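Local coordinates for DUF917 domain-containing protein (Chromobacterium violaceum, PDB 2O3I) that is of unknown function but belongs to the S-methyl thiohydantoin desulfurase-like (DUF917) family and may share a related activity, at residues A[104-108]-A[143-147]; A[151-157]-A[205-211]. The protein carries 2 engineered substitutions. All coordinates share one frame; numbering follows the deposited sequence.

Contact 1 and contact 2 follow one another along the chain. Their centres lie about 10 Å apart. Helix 145-148 closes contact 1, and the chain then runs on through the proline-rich loop of contact 2 into strand 156-159. Both contacts reach the same mixed sheet, contact 1 through strand 101-105 and contact 2 through strand 203-211. Tyr146 connects them. Its ring stacks with that of Trp209, and Tyr146 CB lies 3.4 Å from Trp209 CD2. Tyr146 O is 3.2 Å from Val151 N, a probable hydrogen bond. No ligand or active site is established here. The two contacts meet in the buried packing of Tyr146 with Trp209.

Contact 1: residues A[104-108]-A[143-147]; sequences VVAPE and MLTYA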
ATOM      1  N   VAL A 104     -13.311 -22.159   1.106  1.00 23.42           N
ATOM      2  CA  VAL A 104     -13.317 -20.736   0.786  1.00 23.56           C
ATOM      3  C   VAL A 104     -14.636 -20.231   1.342  1.00 21.82           C
ATOM      4  O   VAL A 104     -15.537 -21.024   1.610  1.00 21.31           O
ATOM      5  CB  VAL A 104     -13.271 -20.456  -0.739  1.00 23.76           C
ATOM      6  CG1 VAL A 104     -11.863 -20.648  -1.256  1.00 26.29           C
ATOM      7  CG2 VAL A 104     -14.236 -21.375  -1.475  1.00 26.29           C
ATOM      8  N   VAL A 105     -14.752 -18.924   1.536  1.00 20.44           N
ATOM      9  CA  VAL A 105     -15.988 -18.374   2.063  1.00 21.38           C
ATOM     10  C   VAL A 105     -16.148 -16.918   1.618  1.00 22.70           C
ATOM     11  O   VAL A 105     -15.181 -16.150   1.607  1.00 22.55           O
ATOM     12  CB  VAL A 105     -16.024 -18.498   3.628  1.00 19.80           C
ATOM     13  CG1 VAL A 105     -14.867 -17.726   4.245  1.00 18.86           C
ATOM     14  CG2 VAL A 105     -17.368 -18.012   4.176  1.00 16.55           C
ATOM     15  N   ALA A 106     -17.367 -16.553   1.223  1.00 21.95           N
ATOM     16  CA  ALA A 106     -17.641 -15.191   0.781  1.00 24.07           C
ATOM     17  C   ALA A 106     -17.486 -14.263   1.973  1.00 23.43           C
ATOM     18  O   ALA A 106     -17.757 -14.647   3.104  1.00 23.80           O
ATOM     19  CB  ALA A 106     -19.058 -15.082   0.223  1.00 21.76           C
ATOM     20  N   PRO A 107     -17.046 -13.025   1.736  1.00 22.65           N
ATOM     21  CA  PRO A 107     -16.895 -12.120   2.873  1.00 21.50           C
ATOM     22  C   PRO A 107     -18.239 -11.641   3.416  1.00 22.70           C
ATOM     23  O   PRO A 107     -18.400 -11.443   4.621  1.00 20.98           O
ATOM     24  CB  PRO A 107     -16.069 -10.978   2.289  1.00 20.41           C
ATOM     25  CG  PRO A 107     -16.529 -10.931   0.855  1.00 23.08           C
ATOM     26  CD  PRO A 107     -16.583 -12.400   0.483  1.00 22.26           C
ATOM     27  N   GLU A 108     -19.203 -11.484   2.513  1.00 23.87           N
ATOM     28  CA  GLU A 108     -20.532 -10.971   2.840  1.00 24.60           C
ATOM     29  C   GLU A 108     -21.587 -11.509   1.870  1.00 24.37           C
ATOM     30  O   GLU A 108     -21.271 -12.269   0.956  1.00 23.14           O
ATOM     31  CB  GLU A 108     -20.505  -9.443   2.736  1.00 22.35           C
ATOM     32  CG  GLU A 108     -19.773  -8.969   1.477  1.00 24.79           C
ATOM     33  CD  GLU A 108     -19.829  -7.470   1.256  1.00 26.27           C
ATOM     34  OE1 GLU A 108     -19.683  -6.712   2.235  1.00 27.09           O
ATOM     35  OE2 GLU A 108     -20.002  -7.048   0.094  1.00 26.28           O
HETATM   36  N   MSE A 143     -16.988  -4.480   9.951  1.00 26.47           N
HETATM   37  CA  MSE A 143     -18.397  -4.794  10.139  1.00 27.44           C
HETATM   38  C   MSE A 143     -18.681  -6.270   9.885  1.00 25.32           C
HETATM   39  O   MSE A 143     -19.807  -6.726  10.056  1.00 24.26           O
HETATM   40  CB  MSE A 143     -19.267  -3.894   9.246  1.00 28.59           C
HETATM   41  CG  MSE A 143     -19.515  -2.514   9.867  1.00 34.92           C
HETATM   42 SE   MSE A 143     -19.974  -1.065   8.644  1.00 44.47          SE
HETATM   43  CE  MSE A 143     -18.227  -0.265   8.495  1.00 36.97           C
ATOM     44  N   LEU A 144     -17.653  -7.012   9.483  1.00 22.94           N
ATOM     45  CA  LEU A 144     -17.799  -8.446   9.244  1.00 23.23           C
ATOM     46  C   LEU A 144     -17.417  -9.196  10.513  1.00 20.98           C
ATOM     47  O   LEU A 144     -16.526  -8.765  11.245  1.00 21.08           O
ATOM     48  CB  LEU A 144     -16.905  -8.898   8.088  1.00 21.63           C
ATOM     49  CG  LEU A 144     -17.212  -8.260   6.734  1.00 21.80           C
ATOM     50  CD1 LEU A 144     -16.271  -8.817   5.682  1.00 18.77           C
ATOM     51  CD2 LEU A 144     -18.663  -8.541   6.356  1.00 21.08           C
ATOM     52  N   THR A 145     -18.082 -10.316  10.774  1.00 21.67           N
ATOM     53  CA  THR A 145     -17.803 -11.091  11.984  1.00 22.51           C
ATOM     54  C   THR A 145     -16.366 -11.595  12.100  1.00 23.68           C
ATOM     55  O   THR A 145     -15.886 -11.858  13.211  1.00 23.45           O
ATOM     56  CB  THR A 145     -18.783 -12.272  12.119  1.00 22.98           C
ATOM     57  OG1 THR A 145     -18.795 -13.042  10.915  1.00 20.32           O
ATOM     58  CG2 THR A 145     -20.181 -11.753  12.389  1.00 21.92           C
ATOM     59  N   TYR A 146     -15.677 -11.711  10.963  1.00 21.39           N
ATOM     60  CA  TYR A 146     -14.284 -12.164  10.946  1.00 21.79           C
ATOM     61  C   TYR A 146     -13.456 -11.220  11.816  1.00 22.69           C
ATOM     62  O   TYR A 146     -12.631 -11.655  12.629  1.00 21.15           O
ATOM     63  CB  TYR A 146     -13.714 -12.136   9.515  1.00 21.44           C
ATOM     64  CG  TYR A 146     -14.492 -12.926   8.484  1.00 20.70           C
ATOM     65  CD1 TYR A 146     -14.458 -14.322   8.463  1.00 21.05           C
ATOM     66  CD2 TYR A 146     -15.262 -12.274   7.527  1.00 19.67           C
ATOM     67  CE1 TYR A 146     -15.177 -15.048   7.509  1.00 22.84           C
ATOM     68  CE2 TYR A 146     -15.981 -12.986   6.570  1.00 23.41           C
ATOM     69  CZ  TYR A 146     -15.938 -14.371   6.565  1.00 23.85           C
ATOM     70  OH  TYR A 146     -16.674 -15.070   5.632  1.00 22.46           O
ATOM     71  N   ALA A 147     -13.679  -9.923  11.633  1.00 21.72           N
ATOM     72  CA  ALA A 147     -12.963  -8.904  12.388  1.00 21.72           C
ATOM     73  C   ALA A 147     -13.333  -8.906  13.879  1.00 22.18           C
ATOM     74  O   ALA A 147     -12.467  -8.746  14.742  1.00 24.29           O
ATOM     75  CB  ALA A 147     -13.227  -7.527  11.777  1.00 21.09           C
TER
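Val105 meets the hydroxyl end of Tyr146, the two side chains coming from opposite directions. Both valine methyls reach the oxygen. Val105 CG2 is 3.4 Å from Tyr146 OH, and Val105 CG1 is 3.5 Å from the same atom. Val105 CG1 also approaches the ring obliquely, 4.2 Å from Tyr146 CZ. With chi1 at 61°, CG1 sits between the backbone N and the carbonyl carbon while CG2 is anti to that N, which brings both branches to the hydroxyl.

Ala106 contributes its backbone rather than its methyl. Tyr146 OH donates a hydrogen bond to Ala106 O at 2.8 Å. The C=O...donor angle is 143°, and the donor is tilted 32° from the carbonyl plane. The bond satisfies the buried phenol and limits where the far end of the ring can move.

Pro107 touches both residues of the other segment that carry the contact. Pro107 O lies at the ring edge, 3.5 Å from Tyr146 CE2. Pro107 O also rests against the forked end of Leu144, 3.4 Å from Leu144 CD2. On the other branch of the fork, Leu144 CD1 packs at 4.0 Å on Pro107 CB.

Glu108 adds its CB against Leu144 CD2. Its carboxylate serves another partner, with OE1 hydrogen-bonded to Val138 N. Leu144 is at the N-cap position of the short helix that carries Tyr146.

The contact is buried beside strand 101-105 and the residues that follow it. Val105 pairs through its backbone with Val65 of strand 61-69, and Pro107 packs on Met64 of that strand. Pro107 and Thr145 both make backbone hydrogen bonds with Gly133. Strand 203-211 adjoins the helix: Tyr146 stacks with its Trp209 and packs on its Met211, and Leu144 also packs on Trp209.

Contact 2: residues A[151-157]-A[205-211]; sequences VPPTPAF and GLAMWMM
Val151 and Pro153 pack on Trp209 in the tight part of the contact. Val151 CG1 lies 3.4 Å from Trp209 CD1, and Pro153 CA comes equally near that atom, obliquely to the ring. The Pro152 carbonyl O sits at the ring edge. Met208 folds over one indole face, with Met208 CE 3.6 Å above the Trp209 plane and over its centre. The bend at chi3 (-79°) brings this methyl there, and Pro153 CB touches Met208 CE at 3.7 Å.

The other side is lined with water, and Pro152 is exposed. Pro155, behind a cis peptide bond, and Phe157 meet Met210 through its CE alone; Met210 CE is 3.6 Å from Pro155 CD. Two waters bridge the backbones. One donates to Pro152 O and Met210 O. The other donates to Pro155 O and accepts from Met210 N.

Direct strand pairing begins at Phe157 and Ala207. Phe157 N bonds Ala207 O at 2.7 Å, and Ala207 N bonds Phe157 O at 2.8 Å. This is an antiparallel hydrogen-bonded pair. Through it strand 156-159 joins the antiparallel part of the mixed sheet, between 203-211 and 165-171.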
ATOM      1  N   VAL A 151      -9.950 -12.721  14.030  1.00 23.96           N
ATOM      2  CA  VAL A 151      -9.147 -13.566  13.122  1.00 25.25           C
ATOM      3  C   VAL A 151      -8.062 -12.707  12.517  1.00 23.97           C
ATOM      4  O   VAL A 151      -8.354 -11.658  11.971  1.00 22.96           O
ATOM      5  CB  VAL A 151      -9.990 -14.073  11.917  1.00 25.45           C
ATOM      6  CG1 VAL A 151      -9.112 -14.818  10.976  1.00 26.04           C
ATOM      7  CG2 VAL A 151     -11.052 -14.982  12.428  1.00 23.83           C
ATOM      8  N   PRO A 152      -6.786 -13.115  12.633  1.00 23.25           N
ATOM      9  CA  PRO A 152      -5.749 -12.262  12.046  1.00 23.06           C
ATOM     10  C   PRO A 152      -6.129 -11.935  10.609  1.00 21.96           C
ATOM     11  O   PRO A 152      -6.439 -12.830   9.832  1.00 21.22           O
ATOM     12  CB  PRO A 152      -4.492 -13.124  12.146  1.00 22.88           C
ATOM     13  CG  PRO A 152      -4.729 -13.885  13.415  1.00 23.37           C
ATOM     14  CD  PRO A 152      -6.190 -14.302  13.273  1.00 22.53           C
ATOM     15  N   PRO A 153      -6.136 -10.642  10.252  1.00 22.60           N
ATOM     16  CA  PRO A 153      -6.491 -10.217   8.894  1.00 22.72           C
ATOM     17  C   PRO A 153      -5.412 -10.461   7.846  1.00 23.28           C
ATOM     18  O   PRO A 153      -5.710 -10.534   6.651  1.00 22.30           O
ATOM     19  CB  PRO A 153      -6.795  -8.729   9.073  1.00 23.25           C
ATOM     20  CG  PRO A 153      -5.826  -8.327  10.136  1.00 24.15           C
ATOM     21  CD  PRO A 153      -5.955  -9.472  11.134  1.00 23.11           C
ATOM     22  N   THR A 154      -4.163 -10.573   8.287  1.00 22.45           N
ATOM     23  CA  THR A 154      -3.056 -10.805   7.364  1.00 21.14           C
ATOM     24  C   THR A 154      -2.318 -12.064   7.796  1.00 20.94           C
ATOM     25  O   THR A 154      -2.433 -12.496   8.936  1.00 18.98           O
ATOM     26  CB  THR A 154      -2.058  -9.632   7.364  1.00 18.93           C
ATOM     27  OG1 THR A 154      -1.369  -9.599   8.616  1.00 19.54           O
ATOM     28  CG2 THR A 154      -2.776  -8.315   7.159  1.00 18.34           C
ATOM     29  N   PRO A 155      -1.539 -12.668   6.892  1.00 20.93           N
ATOM     30  CA  PRO A 155      -1.272 -12.286   5.505  1.00 21.54           C
ATOM     31  C   PRO A 155      -2.514 -12.100   4.643  1.00 24.23           C
ATOM     32  O   PRO A 155      -3.450 -12.904   4.692  1.00 23.87           O
ATOM     33  CB  PRO A 155      -0.407 -13.434   4.997  1.00 21.75           C
ATOM     34  CG  PRO A 155       0.286 -13.918   6.222  1.00 19.84           C
ATOM     35  CD  PRO A 155      -0.831 -13.914   7.229  1.00 22.00           C
ATOM     36  N   ALA A 156      -2.514 -11.028   3.854  1.00 23.84           N
ATOM     37  CA  ALA A 156      -3.616 -10.742   2.944  1.00 24.77           C
ATOM     38  C   ALA A 156      -3.021 -10.855   1.537  1.00 25.45           C
ATOM     39  O   ALA A 156      -1.888 -10.430   1.302  1.00 26.56           O
ATOM     40  CB  ALA A 156      -4.152  -9.345   3.180  1.00 23.21           C
ATOM     41  N   PHE A 157      -3.768 -11.434   0.606  1.00 23.01           N
ATOM     42  CA  PHE A 157      -3.248 -11.587  -0.743  1.00 23.63           C
ATOM     43  C   PHE A 157      -4.118 -10.878  -1.779  1.00 23.79           C
ATOM     44  O   PHE A 157      -5.323 -11.100  -1.840  1.00 23.41           O
ATOM     45  CB  PHE A 157      -3.140 -13.078  -1.097  1.00 23.69           C
ATOM     46  CG  PHE A 157      -2.290 -13.881  -0.137  1.00 24.78           C
ATOM     47  CD1 PHE A 157      -0.897 -13.775  -0.151  1.00 27.16           C
ATOM     48  CD2 PHE A 157      -2.884 -14.725   0.793  1.00 24.79           C
ATOM     49  CE1 PHE A 157      -0.105 -14.502   0.757  1.00 27.90           C
ATOM     50  CE2 PHE A 157      -2.110 -15.453   1.704  1.00 26.42           C
ATOM     51  CZ  PHE A 157      -0.715 -15.341   1.686  1.00 26.89           C
ATOM     52  N   GLY A 205      -8.202  -9.614  -7.018  1.00 22.76           N
ATOM     53  CA  GLY A 205      -8.681 -10.660  -6.148  1.00 21.76           C
ATOM     54  C   GLY A 205      -8.105 -10.486  -4.758  1.00 23.90           C
ATOM     55  O   GLY A 205      -6.974 -10.004  -4.590  1.00 23.11           O
ATOM     56  N   LEU A 206      -8.885 -10.865  -3.752  1.00 23.53           N
ATOM     57  CA  LEU A 206      -8.432 -10.766  -2.369  1.00 24.14           C
ATOM     58  C   LEU A 206      -8.612 -12.085  -1.638  1.00 23.37           C
ATOM     59  O   LEU A 206      -9.613 -12.781  -1.815  1.00 25.54           O
ATOM     60  CB  LEU A 206      -9.202  -9.670  -1.626  1.00 21.95           C
ATOM     61  CG  LEU A 206      -9.094  -9.642  -0.096  1.00 21.57           C
ATOM     62  CD1 LEU A 206      -7.666  -9.313   0.330  1.00 20.16           C
ATOM     63  CD2 LEU A 206     -10.070  -8.611   0.452  1.00 19.68           C
ATOM     64  N   ALA A 207      -7.627 -12.426  -0.821  1.00 23.83           N
ATOM     65  CA  ALA A 207      -7.676 -13.641  -0.024  1.00 25.26           C
ATOM     66  C   ALA A 207      -7.062 -13.287   1.324  1.00 26.25           C
ATOM     67  O   ALA A 207      -5.880 -12.930   1.413  1.00 24.44           O
ATOM     68  CB  ALA A 207      -6.887 -14.764  -0.699  1.00 26.31           C
HETATM   69  N   MSE A 208      -7.876 -13.366   2.372  1.00 25.89           N
HETATM   70  CA  MSE A 208      -7.408 -13.043   3.714  1.00 26.98           C
HETATM   71  C   MSE A 208      -8.208 -13.808   4.763  1.00 26.16           C
HETATM   72  O   MSE A 208      -9.126 -14.564   4.431  1.00 24.36           O
HETATM   73  CB  MSE A 208      -7.513 -11.525   3.962  1.00 26.52           C
HETATM   74  CG  MSE A 208      -8.928 -10.952   3.891  1.00 29.67           C
HETATM   75 SE   MSE A 208      -8.945  -9.010   4.031  1.00 35.19          SE
HETATM   76  CE  MSE A 208      -8.741  -8.836   5.948  1.00 32.15           C
ATOM     77  N   TRP A 209      -7.844 -13.616   6.027  1.00 25.37           N
ATOM     78  CA  TRP A 209      -8.522 -14.280   7.132  1.00 25.86           C
ATOM     79  C   TRP A 209      -8.470 -15.815   7.060  1.00 24.75           C
ATOM     80  O   TRP A 209      -9.484 -16.506   7.219  1.00 22.89           O
ATOM     81  CB  TRP A 209      -9.978 -13.788   7.227  1.00 25.09           C
ATOM     82  CG  TRP A 209     -10.115 -12.435   7.908  1.00 26.59           C
ATOM     83  CD1 TRP A 209      -9.437 -12.005   9.016  1.00 27.29           C
ATOM     84  CD2 TRP A 209     -11.030 -11.385   7.572  1.00 24.99           C
ATOM     85  NE1 TRP A 209      -9.873 -10.762   9.393  1.00 27.61           N
ATOM     86  CE2 TRP A 209     -10.853 -10.353   8.527  1.00 26.63           C
ATOM     87  CE3 TRP A 209     -11.986 -11.214   6.560  1.00 24.50           C
ATOM     88  CZ2 TRP A 209     -11.594  -9.165   8.503  1.00 24.77           C
ATOM     89  CZ3 TRP A 209     -12.728 -10.030   6.533  1.00 26.09           C
ATOM     90  CH2 TRP A 209     -12.526  -9.021   7.501  1.00 26.00           C
HETATM   91  N   MSE A 210      -7.280 -16.345   6.816  1.00 23.56           N
HETATM   92  CA  MSE A 210      -7.098 -17.790   6.773  1.00 25.75           C
HETATM   93  C   MSE A 210      -7.491 -18.323   8.153  1.00 26.12           C
HETATM   94  O   MSE A 210      -7.116 -17.748   9.178  1.00 23.25           O
HETATM   95  CB  MSE A 210      -5.642 -18.129   6.472  1.00 26.95           C
HETATM   96  CG  MSE A 210      -5.185 -17.743   5.077  1.00 29.44           C
HETATM   97 SE   MSE A 210      -3.310 -18.170   4.796  1.00 39.28          SE
HETATM   98  CE  MSE A 210      -2.556 -16.484   5.386  1.00 35.81           C
HETATM   99  N   MSE A 211      -8.248 -19.417   8.185  1.00 26.26           N
HETATM  100  CA  MSE A 211      -8.694 -19.973   9.458  1.00 28.12           C
HETATM  101  C   MSE A 211      -8.594 -21.491   9.567  1.00 29.18           C
HETATM  102  O   MSE A 211      -8.724 -22.218   8.576  1.00 29.09           O
HETATM  103  CB  MSE A 211     -10.153 -19.573   9.720  1.00 27.95           C
HETATM  104  CG  MSE A 211     -10.408 -18.066   9.721  1.00 34.24           C
HETATM  105 SE   MSE A 211     -12.299 -17.628   9.500  1.00 37.02          SE
HETATM  106  CE  MSE A 211     -12.334 -15.907  10.299  1.00 41.93           C
TER
HETATM  107  O   HOH W   1      -5.423 -15.156   9.470  1.00 25.81           O
HETATM  108  O   HOH W   2      -4.940 -14.265   6.736  1.00 18.27           O